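Local coordinates for protein lactococcal phage P2 ORF15 (PDB 2WZP) that probably forms the distal tail ring of the phage baseplate, to which the receptor-binding machinery that recognises the host cell is attached, at residues M[251-259]-M[291-302]. Numbering follows the deposited sequence.
Sequences EYTAIVFKT and VMDFERYRTRII
The guanidinium of Arg296 carries Val256 CG2 over one face and meets the carboxylate of Glu251 at its edge; the Tyr297 ring takes Ile255 CG1 over a face, a CH-pi contact 3.9 Å from the centroid, with Thr253 OG1 at its edge. These side chains fasten the 291-302 loop along strand 251-257, an outermost strand of a four-stranded antiparallel sheet in the Dit C-terminal domain. Backbone pairing is sparse, a single bridge at Phe257 and Met292, where Asp293 N donates to Val256 O at 3.0 Å. At Phe294 and Glu295 the loop bows away, returning at Arg296, whose O takes a weak bond from Ala254 N; one water links Ala254 O, Val256 N and Asp293 O.

Arg296 grips Glu251 side-on, NE to OE2 at 2.9 Å and NH1 to OE1 at 2.8 Å, with the two planes only 18° apart; Arg243 also pairs with Glu251. The Met292 side chain runs alongside Phe257, its bent end bringing CE to 3.7 Å from Phe257 CE1. Tyr297 OH is hydrogen-bonded to Tyr277 OH, while a basic side chain of another protein's chain makes a cation-pi contact with the ring. With OG1 anti to its own nitrogen (chi1 -155°), Thr253 donates in the carbonyl plane to Thr299 O, 2.6 Å from OG1.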
loop_
_atom_site.group_PDB
_atom_site.type_symbol
_atom_site.label_atom_id
_atom_site.label_comp_id
_atom_site.label_asym_id
_atom_site.label_seq_id
_atom_site.Cartn_x
_atom_site.Cartn_y
_atom_site.Cartn_z
ATOM N N GLU M 251 -53.481 6.534 -32.729
ATOM C CA GLU M 251 -53.586 6.522 -31.272
ATOM C C GLU M 251 -52.906 5.293 -30.687
ATOM O O GLU M 251 -53.129 4.184 -31.179
ATOM C CB GLU M 251 -55.046 6.617 -30.839
ATOM C CG GLU M 251 -55.252 6.621 -29.343
ATOM C CD GLU M 251 -56.704 6.500 -28.951
ATOM O OE1 GLU M 251 -57.546 7.179 -29.579
ATOM O OE2 GLU M 251 -57.000 5.740 -28.003
ATOM N N TYR M 252 -52.055 5.498 -29.668
ATOM C CA TYR M 252 -51.321 4.400 -29.036
ATOM C C TYR M 252 -51.630 4.256 -27.531
ATOM O O TYR M 252 -51.286 3.231 -26.947
ATOM C CB TYR M 252 -49.797 4.518 -29.308
ATOM C CG TYR M 252 -49.160 5.740 -28.679
ATOM C CD1 TYR M 252 -48.640 5.693 -27.387
ATOM C CD2 TYR M 252 -49.112 6.953 -29.358
ATOM C CE1 TYR M 252 -48.089 6.826 -26.786
ATOM C CE2 TYR M 252 -48.546 8.085 -28.774
ATOM C CZ TYR M 252 -48.043 8.020 -27.483
ATOM O OH TYR M 252 -47.512 9.135 -26.884
ATOM N N THR M 253 -52.223 5.298 -26.912
ATOM C CA THR M 253 -52.629 5.372 -25.496
ATOM C C THR M 253 -53.596 6.551 -25.267
ATOM O O THR M 253 -53.611 7.510 -26.059
ATOM C CB THR M 253 -51.422 5.370 -24.513
ATOM O OG1 THR M 253 -51.866 4.878 -23.253
ATOM C CG2 THR M 253 -50.791 6.754 -24.307
ATOM N N ALA M 254 -54.381 6.475 -24.167
ATOM C CA ALA M 254 -55.356 7.496 -23.760
ATOM C C ALA M 254 -55.804 7.283 -22.310
ATOM O O ALA M 254 -55.897 6.145 -21.837
ATOM C CB ALA M 254 -56.571 7.448 -24.670
ATOM N N ILE M 255 -56.095 8.383 -21.615
ATOM C CA ILE M 255 -56.601 8.393 -20.239
ATOM C C ILE M 255 -57.988 9.026 -20.372
ATOM O O ILE M 255 -58.076 10.234 -20.534
ATOM C CB ILE M 255 -55.645 9.182 -19.293
ATOM C CG1 ILE M 255 -54.215 8.588 -19.337
ATOM C CG2 ILE M 255 -56.190 9.216 -17.866
ATOM C CD1 ILE M 255 -53.126 9.550 -19.029
ATOM N N VAL M 256 -59.052 8.186 -20.440
ATOM C CA VAL M 256 -60.454 8.580 -20.662
ATOM C C VAL M 256 -61.319 8.044 -19.512
ATOM O O VAL M 256 -61.110 6.914 -19.057
ATOM C CB VAL M 256 -60.970 8.089 -22.056
ATOM C CG1 VAL M 256 -62.350 8.640 -22.375
ATOM C CG2 VAL M 256 -60.005 8.449 -23.172
ATOM N N PHE M 257 -62.321 8.839 -19.092
ATOM C CA PHE M 257 -63.219 8.503 -17.995
ATOM C C PHE M 257 -64.683 8.661 -18.371
ATOM O O PHE M 257 -65.032 9.572 -19.115
ATOM C CB PHE M 257 -62.949 9.459 -16.807
ATOM C CG PHE M 257 -61.509 9.498 -16.347
ATOM C CD1 PHE M 257 -61.020 8.547 -15.452
ATOM C CD2 PHE M 257 -60.636 10.486 -16.813
ATOM C CE1 PHE M 257 -59.695 8.578 -15.044
ATOM C CE2 PHE M 257 -59.303 10.514 -16.391
ATOM C CZ PHE M 257 -58.852 9.573 -15.501
ATOM N N LYS M 258 -65.550 7.842 -17.751
ATOM C CA LYS M 258 -66.999 7.949 -17.858
ATOM C C LYS M 258 -67.593 7.909 -16.459
ATOM O O LYS M 258 -67.825 6.837 -15.895
ATOM C CB LYS M 258 -67.627 6.909 -18.806
ATOM C CG LYS M 258 -69.127 7.129 -19.052
ATOM C CD LYS M 258 -69.483 8.553 -19.573
ATOM C CE LYS M 258 -70.970 8.756 -19.602
ATOM N NZ LYS M 258 -71.514 9.161 -18.279
ATOM N N THR M 259 -67.827 9.105 -15.907
ATOM C CA THR M 259 -68.409 9.322 -14.581
ATOM C C THR M 259 -69.931 9.320 -14.601
ATOM O O THR M 259 -70.540 9.697 -15.595
ATOM C CB THR M 259 -67.861 10.609 -13.962
ATOM O OG1 THR M 259 -68.125 11.705 -14.838
ATOM C CG2 THR M 259 -66.380 10.536 -13.705
ATOM N N VAL M 291 -63.187 3.941 -13.091
ATOM C CA VAL M 291 -64.056 4.374 -14.157
ATOM C C VAL M 291 -63.347 4.770 -15.455
ATOM O O VAL M 291 -63.973 5.216 -16.430
ATOM C CB VAL M 291 -65.044 5.366 -13.499
ATOM C CG1 VAL M 291 -64.931 6.804 -14.001
ATOM C CG2 VAL M 291 -66.461 4.814 -13.486
ATOM N N MET M 292 -62.045 4.473 -15.492
ATOM C CA MET M 292 -61.165 4.687 -16.635
ATOM C C MET M 292 -61.320 3.576 -17.664
ATOM O O MET M 292 -61.619 2.435 -17.300
ATOM C CB MET M 292 -59.709 4.702 -16.176
ATOM C CG MET M 292 -58.782 5.250 -17.231
ATOM S SD MET M 292 -57.055 5.388 -16.753
ATOM C CE MET M 292 -57.204 5.841 -15.077
ATOM N N ASP M 293 -61.081 3.912 -18.950
ATOM C CA ASP M 293 -61.086 2.959 -20.050
ATOM C C ASP M 293 -59.712 2.287 -20.048
ATOM O O ASP M 293 -58.789 2.722 -20.746
ATOM C CB ASP M 293 -61.392 3.644 -21.396
ATOM C CG ASP M 293 -61.650 2.708 -22.573
ATOM O OD1 ASP M 293 -62.099 3.189 -23.623
ATOM O OD2 ASP M 293 -61.390 1.498 -22.447
ATOM N N PHE M 294 -59.585 1.232 -19.241
ATOM C CA PHE M 294 -58.364 0.457 -19.063
ATOM C C PHE M 294 -57.787 -0.059 -20.380
ATOM O O PHE M 294 -56.571 0.019 -20.572
ATOM C CB PHE M 294 -58.605 -0.683 -18.046
ATOM C CG PHE M 294 -59.212 -0.218 -16.725
ATOM C CD1 PHE M 294 -58.499 0.619 -15.862
ATOM C CD2 PHE M 294 -60.487 -0.619 -16.346
ATOM C CE1 PHE M 294 -59.058 1.044 -14.643
ATOM C CE2 PHE M 294 -61.052 -0.172 -15.143
ATOM C CZ PHE M 294 -60.325 0.640 -14.290
ATOM N N GLU M 295 -58.647 -0.521 -21.313
ATOM C CA GLU M 295 -58.191 -1.000 -22.614
ATOM C C GLU M 295 -57.494 0.093 -23.445
ATOM O O GLU M 295 -56.563 -0.210 -24.185
ATOM C CB GLU M 295 -59.342 -1.606 -23.409
ATOM C CG GLU M 295 -58.901 -2.088 -24.780
ATOM C CD GLU M 295 -59.894 -2.901 -25.575
ATOM O OE1 GLU M 295 -59.529 -3.332 -26.695
ATOM O OE2 GLU M 295 -61.010 -3.150 -25.061
ATOM N N ARG M 296 -57.943 1.337 -23.345
ATOM C CA ARG M 296 -57.345 2.443 -24.080
ATOM C C ARG M 296 -56.063 2.924 -23.435
ATOM O O ARG M 296 -55.226 3.512 -24.123
ATOM C CB ARG M 296 -58.327 3.605 -24.168
ATOM C CG ARG M 296 -59.158 3.561 -25.401
ATOM C CD ARG M 296 -59.955 4.813 -25.446
ATOM N NE ARG M 296 -59.426 5.758 -26.417
ATOM C CZ ARG M 296 -60.125 6.786 -26.875
ATOM N NH1 ARG M 296 -59.603 7.599 -27.777
ATOM N NH2 ARG M 296 -61.357 7.004 -26.438
ATOM N N TYR M 297 -55.939 2.754 -22.107
ATOM C CA TYR M 297 -54.736 3.129 -21.368
ATOM C C TYR M 297 -53.740 1.996 -21.560
ATOM O O TYR M 297 -53.603 1.150 -20.682
ATOM C CB TYR M 297 -55.060 3.312 -19.879
ATOM C CG TYR M 297 -54.065 4.143 -19.106
ATOM C CD1 TYR M 297 -52.958 4.705 -19.729
ATOM C CD2 TYR M 297 -54.260 4.422 -17.764
ATOM C CE1 TYR M 297 -52.064 5.508 -19.032
ATOM C CE2 TYR M 297 -53.384 5.242 -17.059
ATOM C CZ TYR M 297 -52.281 5.778 -17.697
ATOM O OH TYR M 297 -51.395 6.564 -17.002
ATOM N N ARG M 298 -53.106 1.942 -22.742
ATOM C CA ARG M 298 -52.173 0.887 -23.100
ATOM C C ARG M 298 -50.862 1.078 -22.351
ATOM O O ARG M 298 -50.317 0.120 -21.808
ATOM C CB ARG M 298 -51.968 0.833 -24.640
ATOM C CG ARG M 298 -50.658 0.121 -25.129
ATOM C CD ARG M 298 -50.666 -1.406 -24.936
ATOM N NE ARG M 298 -49.368 -2.091 -25.095
ATOM C CZ ARG M 298 -48.461 -2.263 -24.129
ATOM N NH1 ARG M 298 -48.647 -1.729 -22.924
ATOM N NH2 ARG M 298 -47.347 -2.941 -24.370
ATOM N N THR M 299 -50.377 2.323 -22.298
ATOM C CA THR M 299 -49.089 2.674 -21.695
ATOM C C THR M 299 -49.069 4.091 -21.119
ATOM O O THR M 299 -49.928 4.909 -21.453
ATOM C CB THR M 299 -47.977 2.498 -22.751
ATOM O OG1 THR M 299 -46.725 2.714 -22.111
ATOM C CG2 THR M 299 -48.113 3.486 -23.953
ATOM N N ARG M 300 -48.054 4.383 -20.298
ATOM C CA ARG M 300 -47.797 5.690 -19.679
ATOM C C ARG M 300 -46.615 6.311 -20.432
ATOM O O ARG M 300 -46.298 7.475 -20.196
ATOM C CB ARG M 300 -47.392 5.520 -18.191
ATOM C CG ARG M 300 -48.525 5.523 -17.139
ATOM C CD ARG M 300 -48.035 5.462 -15.654
ATOM N NE ARG M 300 -47.388 4.177 -15.373
ATOM C CZ ARG M 300 -46.099 3.919 -15.598
ATOM N NH1 ARG M 300 -45.284 4.879 -16.023
ATOM N NH2 ARG M 300 -45.614 2.700 -15.389
ATOM N N ILE M 301 -45.938 5.523 -21.301
ATOM C CA ILE M 301 -44.763 5.937 -22.068
ATOM C C ILE M 301 -45.215 6.809 -23.252
ATOM O O ILE M 301 -45.743 6.310 -24.259
ATOM C CB ILE M 301 -43.850 4.737 -22.525
ATOM C CG1 ILE M 301 -43.511 3.698 -21.426
ATOM C CG2 ILE M 301 -42.596 5.220 -23.232
ATOM C CD1 ILE M 301 -43.149 4.241 -19.947
ATOM N N ILE M 302 -44.980 8.112 -23.117
ATOM C CA ILE M 302 -45.371 9.116 -24.095
ATOM C C ILE M 302 -44.326 9.256 -25.205
ATOM O O ILE M 302 -43.171 9.621 -24.952
ATOM C CB ILE M 302 -45.754 10.462 -23.409
ATOM C CG1 ILE M 302 -46.806 10.295 -22.264
ATOM C CG2 ILE M 302 -46.143 11.523 -24.402
ATOM C CD1 ILE M 302 -48.081 9.379 -22.473
HETATM O O HOH W 1 -55.404 3.770 -26.770
HETATM O O HOH W 2 -58.198 5.338 -20.982
#